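PDB 1FFV: cutm, flavoprotein of carbon monoxide dehydrogenase from Hydrogenophaga pseudoflava, which binds FAD and, as the flavoprotein subunit of carbon monoxide dehydrogenase, probably passes electrons taken from CO oxidation on to an external acceptor. Local coordinates for residues Pro126-Ala131 against Gly197-Met202; Gly180-Lys185 against Leu279-Ala284; Ile212-Thr217 against Ala228-Leu233; Leu224-Ala229 against Asp248-Ile253. One frame throughout, in Å; residues are numbered along the deposited sequence.

In the fold
All four contacts reach one antiparallel sheet in which strands 180-186, 196-205, 208-217 and 224-225 follow in chain order. Interaction 1 puts helix 125-131 on one face, while interactions 2 and 3 place helices 264-285 and 227-231 on the other; interaction 4 packs helix 240-252 on the turn after strand 224-225. Interactions 1 and 2, centres about 10 Å apart, are joined by V200 N to A182 O, 2.9 Å; A199 N to A215 O, 2.8 Å, joins interactions 1 and 3. Interactions 3 and 4, centres about 6 Å apart, share A228 and A229. K185 of interaction 2 reaches the flavin directly; the L128 side chain comes within about 7 Å of FAD (nearest atoms).

Interaction 1: residues Pro126-Ala131 against Gly197-Met202; sequences PALSIA and GCAVVM
V201 meets the C-terminal end of segment 126-131 at A131, and its side chain can be traced outward. V201 CB lies 3.4 Å from A131 O. Of the two branches, CG1 takes the place anti to the backbone N (chi1 -180°) and barely reaches that oxygen, whereas CG2, beside the backbone N, presses on it: V201 CG2 to A131 O is 3.1 Å, a tight methyl-to-carbonyl approach. The same methyl runs on to A131 CB at 3.8 Å. Two residues earlier on the strand, A199 CB packs against two helix alanines, 3.8 Å from A131 CB and 4.4 Å from A127 CB. L128 starts off away from the strand, yet its CD2 branch returns to lie 4.0 Å from A199 CB. No hydrogen bond crosses; apolar packing joins the two segments. The axes of the two short segments run almost parallel, 16° apart and 7.4 Å at closest approach, a spacing consistent with alanines on both sides. Helix 125-131 thus lies along one face of the sheet, A127 also touching A215 and T217 of strand 208-217; L93 of helix 92-97 flanks L128 and V201, and helix 264-285 covers C198 and V200 on the other face.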
loop_
_atom_site.group_PDB
_atom_site.type_symbol
_atom_site.label_atom_id
_atom_site.label_comp_id
_atom_site.label_asym_id
_atom_site.label_seq_id
_atom_site.Cartn_x
_atom_site.Cartn_y
_atom_site.Cartn_z
ATOM N N PRO C 126 -5.801 -45.357 28.358
ATOM C CA PRO C 126 -6.072 -45.938 29.677
ATOM C C PRO C 126 -6.770 -47.310 29.558
ATOM O O PRO C 126 -6.251 -48.309 30.056
ATOM C CB PRO C 126 -6.954 -44.875 30.334
ATOM C CG PRO C 126 -6.355 -43.606 29.800
ATOM C CD PRO C 126 -6.159 -43.924 28.334
ATOM N N ALA C 127 -7.894 -47.383 28.846
ATOM C CA ALA C 127 -8.595 -48.661 28.690
ATOM C C ALA C 127 -7.726 -49.675 27.947
ATOM O O ALA C 127 -7.670 -50.843 28.322
ATOM C CB ALA C 127 -9.929 -48.476 27.965
ATOM N N LEU C 128 -7.035 -49.216 26.909
ATOM C CA LEU C 128 -6.163 -50.080 26.133
ATOM C C LEU C 128 -5.069 -50.702 26.990
ATOM O O LEU C 128 -4.775 -51.898 26.865
ATOM C CB LEU C 128 -5.538 -49.300 24.977
ATOM C CG LEU C 128 -6.483 -48.947 23.820
ATOM C CD1 LEU C 128 -5.819 -47.949 22.895
ATOM C CD2 LEU C 128 -6.867 -50.216 23.070
ATOM N N SER C 129 -4.486 -49.903 27.878
ATOM C CA SER C 129 -3.414 -50.390 28.736
ATOM C C SER C 129 -3.901 -51.463 29.701
ATOM O O SER C 129 -3.155 -52.377 30.045
ATOM C CB SER C 129 -2.751 -49.236 29.495
ATOM O OG SER C 129 -3.627 -48.669 30.450
ATOM N N ILE C 130 -5.155 -51.348 30.129
ATOM C CA ILE C 130 -5.755 -52.320 31.035
ATOM C C ILE C 130 -6.000 -53.631 30.274
ATOM O O ILE C 130 -5.630 -54.710 30.738
ATOM C CB ILE C 130 -7.078 -51.776 31.624
ATOM C CG1 ILE C 130 -6.787 -50.547 32.495
ATOM C CG2 ILE C 130 -7.810 -52.855 32.419
ATOM C CD1 ILE C 130 -8.018 -49.867 33.069
ATOM N N ALA C 131 -6.568 -53.531 29.078
ATOM C CA ALA C 131 -6.839 -54.711 28.272
ATOM C C ALA C 131 -5.578 -55.529 27.945
ATOM O O ALA C 131 -5.621 -56.763 27.933
ATOM C CB ALA C 131 -7.556 -54.314 26.994
ATOM N N GLY C 197 -16.389 -46.444 24.528
ATOM C CA GLY C 197 -15.461 -47.330 23.852
ATOM C C GLY C 197 -15.178 -48.561 24.690
ATOM O O GLY C 197 -15.375 -48.549 25.910
ATOM N N CYS C 198 -14.749 -49.637 24.037
ATOM C CA CYS C 198 -14.433 -50.871 24.741
ATOM C C CYS C 198 -13.235 -51.579 24.141
ATOM O O CYS C 198 -13.196 -51.863 22.938
ATOM C CB CYS C 198 -15.624 -51.828 24.769
ATOM S SG CYS C 198 -15.215 -53.490 25.431
ATOM N N ALA C 199 -12.246 -51.835 24.993
ATOM C CA ALA C 199 -11.031 -52.535 24.599
ATOM C C ALA C 199 -11.137 -53.970 25.108
ATOM O O ALA C 199 -11.552 -54.205 26.248
ATOM C CB ALA C 199 -9.804 -51.848 25.197
ATOM N N VAL C 200 -10.771 -54.921 24.250
ATOM C CA VAL C 200 -10.818 -56.339 24.587
ATOM C C VAL C 200 -9.608 -57.118 24.071
ATOM O O VAL C 200 -9.134 -56.891 22.957
ATOM C CB VAL C 200 -12.080 -57.022 23.977
ATOM C CG1 VAL C 200 -11.926 -58.547 23.994
ATOM C CG2 VAL C 200 -13.327 -56.634 24.746
ATOM N N VAL C 201 -9.112 -58.024 24.909
ATOM C CA VAL C 201 -8.023 -58.926 24.550
ATOM C C VAL C 201 -8.526 -60.271 25.066
ATOM O O VAL C 201 -8.975 -60.364 26.214
ATOM C CB VAL C 201 -6.684 -58.584 25.248
ATOM C CG1 VAL C 201 -5.611 -59.570 24.811
ATOM C CG2 VAL C 201 -6.243 -57.165 24.909
ATOM N N MET C 202 -8.528 -61.287 24.207
ATOM C CA MET C 202 -9.000 -62.606 24.616
ATOM C C MET C 202 -8.288 -63.773 23.937
ATOM O O MET C 202 -7.719 -63.635 22.852
ATOM C CB MET C 202 -10.520 -62.739 24.400
ATOM C CG MET C 202 -10.962 -62.990 22.962
ATOM S SD MET C 202 -12.772 -63.155 22.781
ATOM C CE MET C 202 -12.980 -64.767 23.184
#

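Interaction 2: residues Gly180-Lys185 against Leu279-Ala284; sequences GWAYEK and LNAAWA. With FAD (flavin-adenine dinucleotide), chain J.
K185 NZ is gripped by several groups at once: it donates to O4 of the flavin at 2.9 Å, hydrogen-bonds L100 O and forms a salt bridge with D124 OD2. The chain reaches that far because CG stands anti to the backbone N (chi1 173°) and every later torsion is extended. D124 OD2 is also hydrogen-bonded to FAD, and OD1 to Y183 OH, so this aspartate probably helps to position both side chains. The ammonium group beside O4 would probably draw electron density toward that end of the flavin.

Segment 279-284 meets the strand from G180 to E184, mostly through small groups. A182 CB touches A281 CB at 3.9 Å and A282 CB at 4.3 Å. Two CA-H...O contacts run in opposite senses, from G180 CA to A282 O at 3.4 Å and from A282 CA to W181 O, also at 3.4 Å; glycine at 180 lets the helix carbonyl come this close. W181 O is hydrogen-bonded to R285 NH1 as well. E184 bends at chi2 (-67°), which carries OE2 alongside A281 CB at 4.1 Å.

The segment axes approach to 5.7 Å with N-to-C directions 147° apart, so the helix runs roughly antiparallel to an outermost strand of the antiparallel sheet in the CO dehydrogenase flavoprotein C-terminal domain, and that strand also supplies K185 to the FAD pocket.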
loop_
_atom_site.group_PDB
_atom_site.type_symbol
_atom_site.label_atom_id
_atom_site.label_comp_id
_atom_site.label_asym_id
_atom_site.label_seq_id
_atom_site.Cartn_x
_atom_site.Cartn_y
_atom_site.Cartn_z
ATOM N N GLY C 180 -6.900 -62.886 20.406
ATOM C CA GLY C 180 -7.899 -62.074 19.739
ATOM C C GLY C 180 -7.947 -60.728 20.442
ATOM O O GLY C 180 -7.627 -60.637 21.637
ATOM N N TRP C 181 -8.375 -59.690 19.727
ATOM C CA TRP C 181 -8.429 -58.348 20.299
ATOM C C TRP C 181 -9.394 -57.434 19.556
ATOM O O TRP C 181 -9.872 -57.764 18.468
ATOM C CB TRP C 181 -7.030 -57.729 20.258
ATOM C CG TRP C 181 -6.382 -57.887 18.910
ATOM C CD1 TRP C 181 -5.669 -58.970 18.460
ATOM C CD2 TRP C 181 -6.451 -56.972 17.815
ATOM N NE1 TRP C 181 -5.301 -58.783 17.150
ATOM C CE2 TRP C 181 -5.767 -57.564 16.728
ATOM C CE3 TRP C 181 -7.032 -55.709 17.641
ATOM C CZ2 TRP C 181 -5.647 -56.934 15.480
ATOM C CZ3 TRP C 181 -6.914 -55.082 16.402
ATOM C CH2 TRP C 181 -6.224 -55.698 15.337
ATOM N N ALA C 182 -9.642 -56.262 20.134
ATOM C CA ALA C 182 -10.527 -55.288 19.518
ATOM C C ALA C 182 -10.665 -54.016 20.335
ATOM O O ALA C 182 -10.486 -54.022 21.551
ATOM C CB ALA C 182 -11.913 -55.900 19.290
ATOM N N TYR C 183 -10.916 -52.916 19.633
ATOM C CA TYR C 183 -11.166 -51.626 20.263
ATOM C C TYR C 183 -12.293 -50.976 19.478
ATOM O O TYR C 183 -12.091 -50.513 18.356
ATOM C CB TYR C 183 -9.954 -50.697 20.255
ATOM C CG TYR C 183 -10.187 -49.488 21.134
ATOM C CD1 TYR C 183 -10.609 -49.651 22.457
ATOM C CD2 TYR C 183 -10.038 -48.185 20.644
ATOM C CE1 TYR C 183 -10.884 -48.557 23.273
ATOM C CE2 TYR C 183 -10.312 -47.072 21.462
ATOM C CZ TYR C 183 -10.736 -47.276 22.776
ATOM O OH TYR C 183 -11.018 -46.220 23.610
ATOM N N GLU C 184 -13.497 -51.030 20.032
ATOM C CA GLU C 184 -14.657 -50.431 19.383
ATOM C C GLU C 184 -14.861 -49.053 19.988
ATOM O O GLU C 184 -15.097 -48.932 21.191
ATOM C CB GLU C 184 -15.905 -51.290 19.599
ATOM C CG GLU C 184 -15.860 -52.659 18.930
ATOM C CD GLU C 184 -15.863 -52.592 17.410
ATOM O OE1 GLU C 184 -16.651 -51.810 16.829
ATOM O OE2 GLU C 184 -15.072 -53.336 16.791
ATOM N N LYS C 185 -14.755 -48.021 19.156
ATOM C CA LYS C 185 -14.919 -46.646 19.617
ATOM C C LYS C 185 -16.030 -45.876 18.885
ATOM O O LYS C 185 -15.953 -45.638 17.674
ATOM C CB LYS C 185 -13.576 -45.909 19.505
ATOM C CG LYS C 185 -13.607 -44.418 19.789
ATOM C CD LYS C 185 -12.217 -43.825 19.561
ATOM C CE LYS C 185 -12.165 -42.327 19.849
ATOM N NZ LYS C 185 -10.785 -41.794 19.715
ATOM N N LEU C 279 -16.188 -57.897 21.876
ATOM C CA LEU C 279 -16.098 -59.322 22.166
ATOM C C LEU C 279 -16.231 -60.138 20.883
ATOM O O LEU C 279 -15.449 -61.066 20.644
ATOM C CB LEU C 279 -17.184 -59.727 23.161
ATOM C CG LEU C 279 -17.034 -59.162 24.575
ATOM C CD1 LEU C 279 -18.284 -59.443 25.382
ATOM C CD2 LEU C 279 -15.802 -59.751 25.247
ATOM N N ASN C 280 -17.191 -59.756 20.040
ATOM C CA ASN C 280 -17.431 -60.444 18.775
ATOM C C ASN C 280 -16.274 -60.304 17.795
ATOM O O ASN C 280 -15.884 -61.273 17.144
ATOM C CB ASN C 280 -18.731 -59.953 18.136
ATOM C CG ASN C 280 -19.950 -60.685 18.665
ATOM O OD1 ASN C 280 -20.808 -60.083 19.313
ATOM N ND2 ASN C 280 -20.033 -61.982 18.387
ATOM N N ALA C 281 -15.716 -59.101 17.708
ATOM C CA ALA C 281 -14.601 -58.840 16.811
ATOM C C ALA C 281 -13.350 -59.533 17.333
ATOM O O ALA C 281 -12.535 -60.026 16.552
ATOM C CB ALA C 281 -14.365 -57.339 16.681
ATOM N N ALA C 282 -13.211 -59.574 18.656
ATOM C CA ALA C 282 -12.065 -60.218 19.285
ATOM C C ALA C 282 -12.091 -61.720 19.029
ATOM O O ALA C 282 -11.093 -62.299 18.608
ATOM C CB ALA C 282 -12.052 -59.939 20.775
ATOM N N TRP C 283 -13.254 -62.334 19.236
ATOM C CA TRP C 283 -13.415 -63.771 19.027
ATOM C C TRP C 283 -13.011 -64.151 17.610
ATOM O O TRP C 283 -12.240 -65.085 17.416
ATOM C CB TRP C 283 -14.858 -64.199 19.319
ATOM C CG TRP C 283 -15.134 -65.682 19.122
ATOM C CD1 TRP C 283 -15.836 -66.254 18.099
ATOM C CD2 TRP C 283 -14.725 -66.764 19.976
ATOM N NE1 TRP C 283 -15.894 -67.616 18.262
ATOM C CE2 TRP C 283 -15.220 -67.956 19.406
ATOM C CE3 TRP C 283 -13.994 -66.840 21.165
ATOM C CZ2 TRP C 283 -15.007 -69.212 19.986
ATOM C CZ3 TRP C 283 -13.781 -68.087 21.744
ATOM C CH2 TRP C 283 -14.287 -69.258 21.152
ATOM N N ALA C 284 -13.477 -63.376 16.635
ATOM C CA ALA C 284 -13.172 -63.617 15.227
ATOM C C ALA C 284 -11.674 -63.573 14.929
ATOM O O ALA C 284 -11.214 -64.119 13.921
ATOM C CB ALA C 284 -13.909 -62.602 14.357
HETATM P PA FAD J . 0.937 -33.509 27.437
HETATM O O1A FAD J . 2.220 -32.979 27.932
HETATM O O2A FAD J . 0.101 -32.693 26.750
HETATM O O5B FAD J . 0.259 -33.938 28.696
HETATM C C5B FAD J . 0.889 -34.844 29.578
HETATM C C4B FAD J . 0.193 -34.739 30.929
HETATM O O4B FAD J . 0.737 -35.872 31.672
HETATM C C3B FAD J . 0.610 -33.592 31.811
HETATM O O3B FAD J . -0.109 -33.432 32.981
HETATM C C2B FAD J . 2.081 -33.921 31.948
HETATM O O2B FAD J . 2.665 -33.152 32.944
HETATM C C1B FAD J . 2.024 -35.381 32.269
HETATM N N9A FAD J . 3.009 -36.231 31.625
HETATM C C8A FAD J . 3.287 -36.324 30.285
HETATM N N7A FAD J . 4.248 -37.205 30.018
HETATM C C5A FAD J . 4.613 -37.701 31.243
HETATM C C6A FAD J . 5.598 -38.702 31.627
HETATM N N6A FAD J . 6.371 -39.337 30.788
HETATM N N1A FAD J . 5.670 -38.933 32.968
HETATM C C2A FAD J . 4.887 -38.301 33.871
HETATM N N3A FAD J . 3.961 -37.380 33.613
HETATM C C4A FAD J . 3.852 -37.115 32.279
HETATM N N1 FAD J . -6.447 -38.599 22.985
HETATM C C2 FAD J . -7.080 -39.761 22.905
HETATM O O2 FAD J . -6.788 -40.672 23.606
HETATM N N3 FAD J . -8.135 -39.994 21.991
HETATM C C4 FAD J . -8.563 -39.020 21.131
HETATM O O4 FAD J . -9.469 -39.259 20.358
HETATM C C4X FAD J . -7.884 -37.736 21.208
HETATM N N5 FAD J . -8.260 -36.747 20.393
HETATM C C5X FAD J . -7.595 -35.566 20.501
HETATM C C6 FAD J . -7.999 -34.540 19.646
HETATM C C7 FAD J . -7.402 -33.321 19.669
HETATM C C7M FAD J . -7.866 -32.231 18.734
HETATM C C8 FAD J . -6.323 -33.062 20.586
HETATM C C8M FAD J . -5.644 -31.714 20.635
HETATM C C9 FAD J . -5.899 -34.082 21.451
HETATM C C9A FAD J . -6.525 -35.321 21.409
HETATM N N10 FAD J . -6.148 -36.398 22.261
HETATM C C10 FAD J . -6.797 -37.575 22.175
HETATM C "C1'" FAD J . -5.009 -36.203 23.218
HETATM C "C2'" FAD J . -3.507 -36.684 22.949
HETATM O "O2'" FAD J . -4.087 -37.907 22.580
HETATM C "C3'" FAD J . -3.274 -36.129 24.341
HETATM O "O3'" FAD J . -2.385 -35.592 23.335
HETATM C "C4'" FAD J . -1.961 -36.357 25.059
HETATM O "O4'" FAD J . -3.131 -36.722 25.860
HETATM C "C5'" FAD J . -1.542 -35.779 26.415
HETATM O "O5'" FAD J . -0.269 -36.520 25.764
HETATM P P FAD J . 0.921 -35.607 25.458
HETATM O O1P FAD J . 2.027 -36.583 24.996
HETATM O O2P FAD J . 0.647 -34.620 24.527
HETATM O O3P FAD J . 1.259 -34.890 26.700
#

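Interaction 3: residues Ile212-Thr217 against Ala228-Leu233; sequences IRIALT and AAEAAL. Unlike the reference sequence in segment 228-233: A228 (reference Gly), A229 (reference Gly), E230 (reference Arg), A231 (reference Ser), A232 (reference Arg).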
loop_
_atom_site.group_PDB
_atom_site.type_symbol
_atom_site.label_atom_id
_atom_site.label_comp_id
_atom_site.label_asym_id
_atom_site.label_seq_id
_atom_site.Cartn_x
_atom_site.Cartn_y
_atom_site.Cartn_z
ATOM N N ILE C 212 -9.547 -63.498 29.155
ATOM C CA ILE C 212 -10.361 -62.333 28.828
ATOM C C ILE C 212 -10.078 -61.062 29.646
ATOM O O ILE C 212 -9.976 -61.096 30.873
ATOM C CB ILE C 212 -11.883 -62.696 28.905
ATOM C CG1 ILE C 212 -12.752 -61.542 28.391
ATOM C CG2 ILE C 212 -12.271 -63.084 30.323
ATOM C CD1 ILE C 212 -12.569 -61.238 26.919
ATOM N N ARG C 213 -9.919 -59.950 28.930
ATOM C CA ARG C 213 -9.686 -58.631 29.518
ATOM C C ARG C 213 -10.670 -57.688 28.849
ATOM O O ARG C 213 -10.654 -57.549 27.624
ATOM C CB ARG C 213 -8.281 -58.102 29.216
ATOM C CG ARG C 213 -7.191 -58.386 30.246
ATOM C CD ARG C 213 -7.686 -58.629 31.656
ATOM N NE ARG C 213 -6.621 -59.250 32.442
ATOM C CZ ARG C 213 -6.611 -60.526 32.824
ATOM N NH1 ARG C 213 -7.625 -61.328 32.515
ATOM N NH2 ARG C 213 -5.544 -61.024 33.441
ATOM N N ILE C 214 -11.514 -57.039 29.648
ATOM C CA ILE C 214 -12.494 -56.094 29.125
ATOM C C ILE C 214 -12.323 -54.753 29.834
ATOM O O ILE C 214 -12.331 -54.697 31.064
ATOM C CB ILE C 214 -13.946 -56.592 29.346
ATOM C CG1 ILE C 214 -14.158 -57.953 28.678
ATOM C CG2 ILE C 214 -14.938 -55.585 28.784
ATOM C CD1 ILE C 214 -15.485 -58.604 29.008
ATOM N N ALA C 215 -12.162 -53.683 29.056
ATOM C CA ALA C 215 -11.990 -52.340 29.606
ATOM C C ALA C 215 -12.884 -51.329 28.876
ATOM O O ALA C 215 -13.095 -51.427 27.661
ATOM C CB ALA C 215 -10.528 -51.922 29.557
ATOM N N LEU C 216 -13.365 -50.333 29.625
ATOM C CA LEU C 216 -14.292 -49.333 29.109
ATOM C C LEU C 216 -13.788 -47.888 29.080
ATOM O O LEU C 216 -13.303 -47.372 30.093
ATOM C CB LEU C 216 -15.574 -49.394 29.941
ATOM C CG LEU C 216 -16.167 -50.779 30.217
ATOM C CD1 LEU C 216 -17.388 -50.654 31.108
ATOM C CD2 LEU C 216 -16.520 -51.462 28.906
ATOM N N THR C 217 -13.988 -47.223 27.937
ATOM C CA THR C 217 -13.569 -45.837 27.738
ATOM C C THR C 217 -14.703 -44.812 27.823
ATOM O O THR C 217 -15.756 -44.983 27.218
ATOM C CB THR C 217 -12.885 -45.642 26.362
ATOM O OG1 THR C 217 -11.723 -46.471 26.276
ATOM C CG2 THR C 217 -12.476 -44.172 26.146
ATOM N N ALA C 228 -16.580 -58.406 36.396
ATOM C CA ALA C 228 -17.811 -59.203 36.416
ATOM C C ALA C 228 -18.165 -59.576 34.976
ATOM O O ALA C 228 -18.703 -60.654 34.716
ATOM C CB ALA C 228 -18.949 -58.426 37.049
ATOM N N ALA C 229 -17.852 -58.675 34.044
ATOM C CA ALA C 229 -18.100 -58.909 32.627
ATOM C C ALA C 229 -17.160 -60.012 32.150
ATOM O O ALA C 229 -17.551 -60.868 31.358
ATOM C CB ALA C 229 -17.879 -57.628 31.827
ATOM N N GLU C 230 -15.926 -60.005 32.654
ATOM C CA GLU C 230 -14.950 -61.027 32.286
ATOM C C GLU C 230 -15.431 -62.388 32.779
ATOM O O GLU C 230 -15.376 -63.378 32.046
ATOM C CB GLU C 230 -13.571 -60.715 32.888
ATOM C CG GLU C 230 -12.836 -59.550 32.219
ATOM C CD GLU C 230 -11.534 -59.152 32.922
ATOM O OE1 GLU C 230 -11.037 -58.041 32.641
ATOM O OE2 GLU C 230 -11.002 -59.934 33.748
ATOM N N ALA C 231 -15.960 -62.406 34.000
ATOM C CA ALA C 231 -16.455 -63.624 34.630
ATOM C C ALA C 231 -17.649 -64.222 33.901
ATOM O O ALA C 231 -17.969 -65.397 34.081
ATOM C CB ALA C 231 -16.810 -63.356 36.088
ATOM N N ALA C 232 -18.320 -63.412 33.091
ATOM C CA ALA C 232 -19.466 -63.901 32.339
ATOM C C ALA C 232 -19.003 -64.739 31.156
ATOM O O ALA C 232 -19.793 -65.471 30.564
ATOM C CB ALA C 232 -20.322 -62.737 31.853
ATOM N N LEU C 233 -17.713 -64.661 30.845
ATOM C CA LEU C 233 -17.151 -65.391 29.715
ATOM C C LEU C 233 -16.094 -66.453 30.011
ATOM O O LEU C 233 -16.091 -67.499 29.365
ATOM C CB LEU C 233 -16.563 -64.401 28.711
ATOM C CG LEU C 233 -17.528 -63.384 28.107
ATOM C CD1 LEU C 233 -16.763 -62.119 27.750
ATOM C CD2 LEU C 233 -18.239 -63.981 26.887
#
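The R213 guanidinium and the E230 carboxylate lie nearly parallel, their planes 15° apart, but they do not pair through N-H bonds. R213 NH1 is 3.9 Å from E230 OE2, which sits obliquely and well out of the guanidinium plane, so this long salt bridge acts by charge alone. In the guanidinium plane R213 NH1 donates to I212 O at 2.9 Å, arriving above the plane of that carbonyl. The stronger salt bridges go outside the two segments, from R213 NH2 to E133 OE1 and from E230 OE2 to R225 NH2. E230 OE1 accepts I214 N at 3.2 Å with a fairly straight N-H...O angle of 164°, on the anti side and tilted from the carboxylate plane. Extended beyond CG, the glutamate chain reaches across to the strand, E230 CD 3.2 Å from I212 O.

Beside the polar groups, I214 CD1 rests on A229 CB at 3.8 Å and on L233 CD1 at 3.9 Å, while I212 CG2 lies 3.7 Å from E230 CB. L279 of helix 264-285 packs on both isoleucines and L233.

E230 OE2 at 3.3 Å from I212 O sets two acceptors side by side; R213 and R225 probably offset that cost and keep the buried carboxylate ionised.

Interaction 4: residues Leu224-Ala229 against Asp248-Ile253; sequences LRAEAA and DAAIAI. Unlike the reference sequence in segment 224-229: A226 (reference Arg), A228 (reference Gly), A229 (reference Gly).
Apolar contacts carry most of this interface. A249 CB sits over the first turn of helix 227-231, 3.5 Å from A229 CA and 4.1 Å from A228 CB. A250 CB lies beside it, meeting A229 CB at 4.3 Å and, more loosely, A226 CB. I253, at the C-terminal end of segment 248-253, has CG1 in the crowded position between the backbone N and the carbonyl carbon (chi1 68°), which brings CD1 over the R225-A226 backbone, with I253 CD1 4.0 Å from A226 CB. L224 runs past I253 in the opposite direction.

Methyl-to-carbonyl contacts form a second group. The same I253 CD1 is 3.5 Å from R225 O, and L224 CD1 is 3.4 Å from I253 O.

No direct hydrogen bond crosses, but a water links the backbones. A226 takes the N-cap position; in the first turn the water accepts from A229 N at 2.9 Å, and it gives a weak bond to A249 O.

R225 leaves the backbone directed away from segment 248-253, and its extended chain ends with NH1 in a salt bridge to D150 OD2, beside the one NH2 makes with E230. E227 CG lies over one guanidinium face, offset toward the rim; the long R225 NH1 to E227 OE1 pair acts by charge only.

A strand-to-helix turn is thus packed against the C-terminal end of helix 240-252, in the helical layer on one face of the antiparallel sheet.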
loop_
_atom_site.group_PDB
_atom_site.type_symbol
_atom_site.label_atom_id
_atom_site.label_comp_id
_atom_site.label_asym_id
_atom_site.label_seq_id
_atom_site.Cartn_x
_atom_site.Cartn_y
_atom_site.Cartn_z
ATOM N N LEU C 224 -12.345 -48.079 32.964
ATOM C CA LEU C 224 -12.705 -49.165 33.856
ATOM C C LEU C 224 -12.489 -50.560 33.315
ATOM O O LEU C 224 -12.761 -50.839 32.143
ATOM C CB LEU C 224 -14.180 -49.056 34.249
ATOM C CG LEU C 224 -14.763 -47.791 34.879
ATOM C CD1 LEU C 224 -16.245 -48.023 35.123
ATOM C CD2 LEU C 224 -14.060 -47.447 36.192
ATOM N N ARG C 225 -11.997 -51.439 34.183
ATOM C CA ARG C 225 -11.840 -52.839 33.822
ATOM C C ARG C 225 -13.196 -53.425 34.209
ATOM O O ARG C 225 -13.803 -52.986 35.193
ATOM C CB ARG C 225 -10.745 -53.512 34.640
ATOM C CG ARG C 225 -10.597 -54.981 34.312
ATOM C CD ARG C 225 -9.502 -55.631 35.118
ATOM N NE ARG C 225 -9.383 -57.054 34.806
ATOM C CZ ARG C 225 -8.650 -57.914 35.504
ATOM N NH1 ARG C 225 -7.966 -57.498 36.564
ATOM N NH2 ARG C 225 -8.592 -59.188 35.136
ATOM N N ALA C 226 -13.696 -54.374 33.426
ATOM C CA ALA C 226 -14.989 -54.984 33.726
ATOM C C ALA C 226 -14.812 -56.450 34.130
ATOM O O ALA C 226 -14.995 -57.360 33.314
ATOM C CB ALA C 226 -15.920 -54.849 32.525
ATOM N N GLU C 227 -14.449 -56.669 35.393
ATOM C CA GLU C 227 -14.219 -58.018 35.903
ATOM C C GLU C 227 -15.442 -58.920 35.933
ATOM O O GLU C 227 -15.346 -60.079 35.536
ATOM C CB GLU C 227 -13.520 -57.992 37.265
ATOM C CG GLU C 227 -12.048 -57.604 37.179
ATOM C CD GLU C 227 -11.258 -58.036 38.401
ATOM O OE1 GLU C 227 -10.779 -57.155 39.145
ATOM O OE2 GLU C 227 -11.119 -59.263 38.615
ATOM N N ALA C 228 -16.580 -58.406 36.396
ATOM C CA ALA C 228 -17.811 -59.203 36.416
ATOM C C ALA C 228 -18.165 -59.576 34.976
ATOM O O ALA C 228 -18.703 -60.654 34.716
ATOM C CB ALA C 228 -18.949 -58.426 37.049
ATOM N N ALA C 229 -17.852 -58.675 34.044
ATOM C CA ALA C 229 -18.100 -58.909 32.627
ATOM C C ALA C 229 -17.160 -60.012 32.150
ATOM O O ALA C 229 -17.551 -60.868 31.358
ATOM C CB ALA C 229 -17.879 -57.628 31.827
ATOM N N ASP C 248 -24.165 -56.709 29.870
ATOM C CA ASP C 248 -24.968 -56.285 31.015
ATOM C C ASP C 248 -24.106 -56.042 32.249
ATOM O O ASP C 248 -24.358 -55.101 33.015
ATOM C CB ASP C 248 -26.054 -57.323 31.350
ATOM C CG ASP C 248 -27.162 -57.391 30.304
ATOM O OD1 ASP C 248 -27.249 -56.494 29.435
ATOM O OD2 ASP C 248 -27.963 -58.355 30.359
ATOM N N ALA C 249 -23.102 -56.897 32.449
ATOM C CA ALA C 249 -22.208 -56.757 33.595
ATOM C C ALA C 249 -21.366 -55.485 33.457
ATOM O O ALA C 249 -21.037 -54.831 34.451
ATOM C CB ALA C 249 -21.322 -57.977 33.725
ATOM N N ALA C 250 -21.020 -55.150 32.217
ATOM C CA ALA C 250 -20.250 -53.955 31.930
ATOM C C ALA C 250 -21.161 -52.753 32.129
ATOM O O ALA C 250 -20.772 -51.761 32.747
ATOM C CB ALA C 250 -19.732 -53.994 30.509
ATOM N N ILE C 251 -22.385 -52.859 31.615
ATOM C CA ILE C 251 -23.372 -51.794 31.738
ATOM C C ILE C 251 -23.610 -51.439 33.210
ATOM O O ILE C 251 -23.721 -50.269 33.563
ATOM C CB ILE C 251 -24.708 -52.197 31.046
ATOM C CG1 ILE C 251 -24.625 -51.899 29.543
ATOM C CG2 ILE C 251 -25.902 -51.503 31.697
ATOM C CD1 ILE C 251 -25.833 -52.362 28.735
ATOM N N ALA C 252 -23.612 -52.454 34.072
ATOM C CA ALA C 252 -23.845 -52.255 35.504
ATOM C C ALA C 252 -22.833 -51.360 36.233
ATOM O O ALA C 252 -23.181 -50.703 37.217
ATOM C CB ALA C 252 -23.954 -53.606 36.205
ATOM N N ILE C 253 -21.592 -51.330 35.756
ATOM C CA ILE C 253 -20.563 -50.526 36.403
ATOM C C ILE C 253 -20.345 -49.160 35.780
ATOM O O ILE C 253 -19.448 -48.428 36.199
ATOM C CB ILE C 253 -19.197 -51.263 36.471
ATOM C CG1 ILE C 253 -18.601 -51.427 35.070
ATOM C CG2 ILE C 253 -19.367 -52.620 37.137
ATOM C CD1 ILE C 253 -17.222 -52.057 35.058
HETATM O O HOH W 1 -18.212 -55.868 34.853
#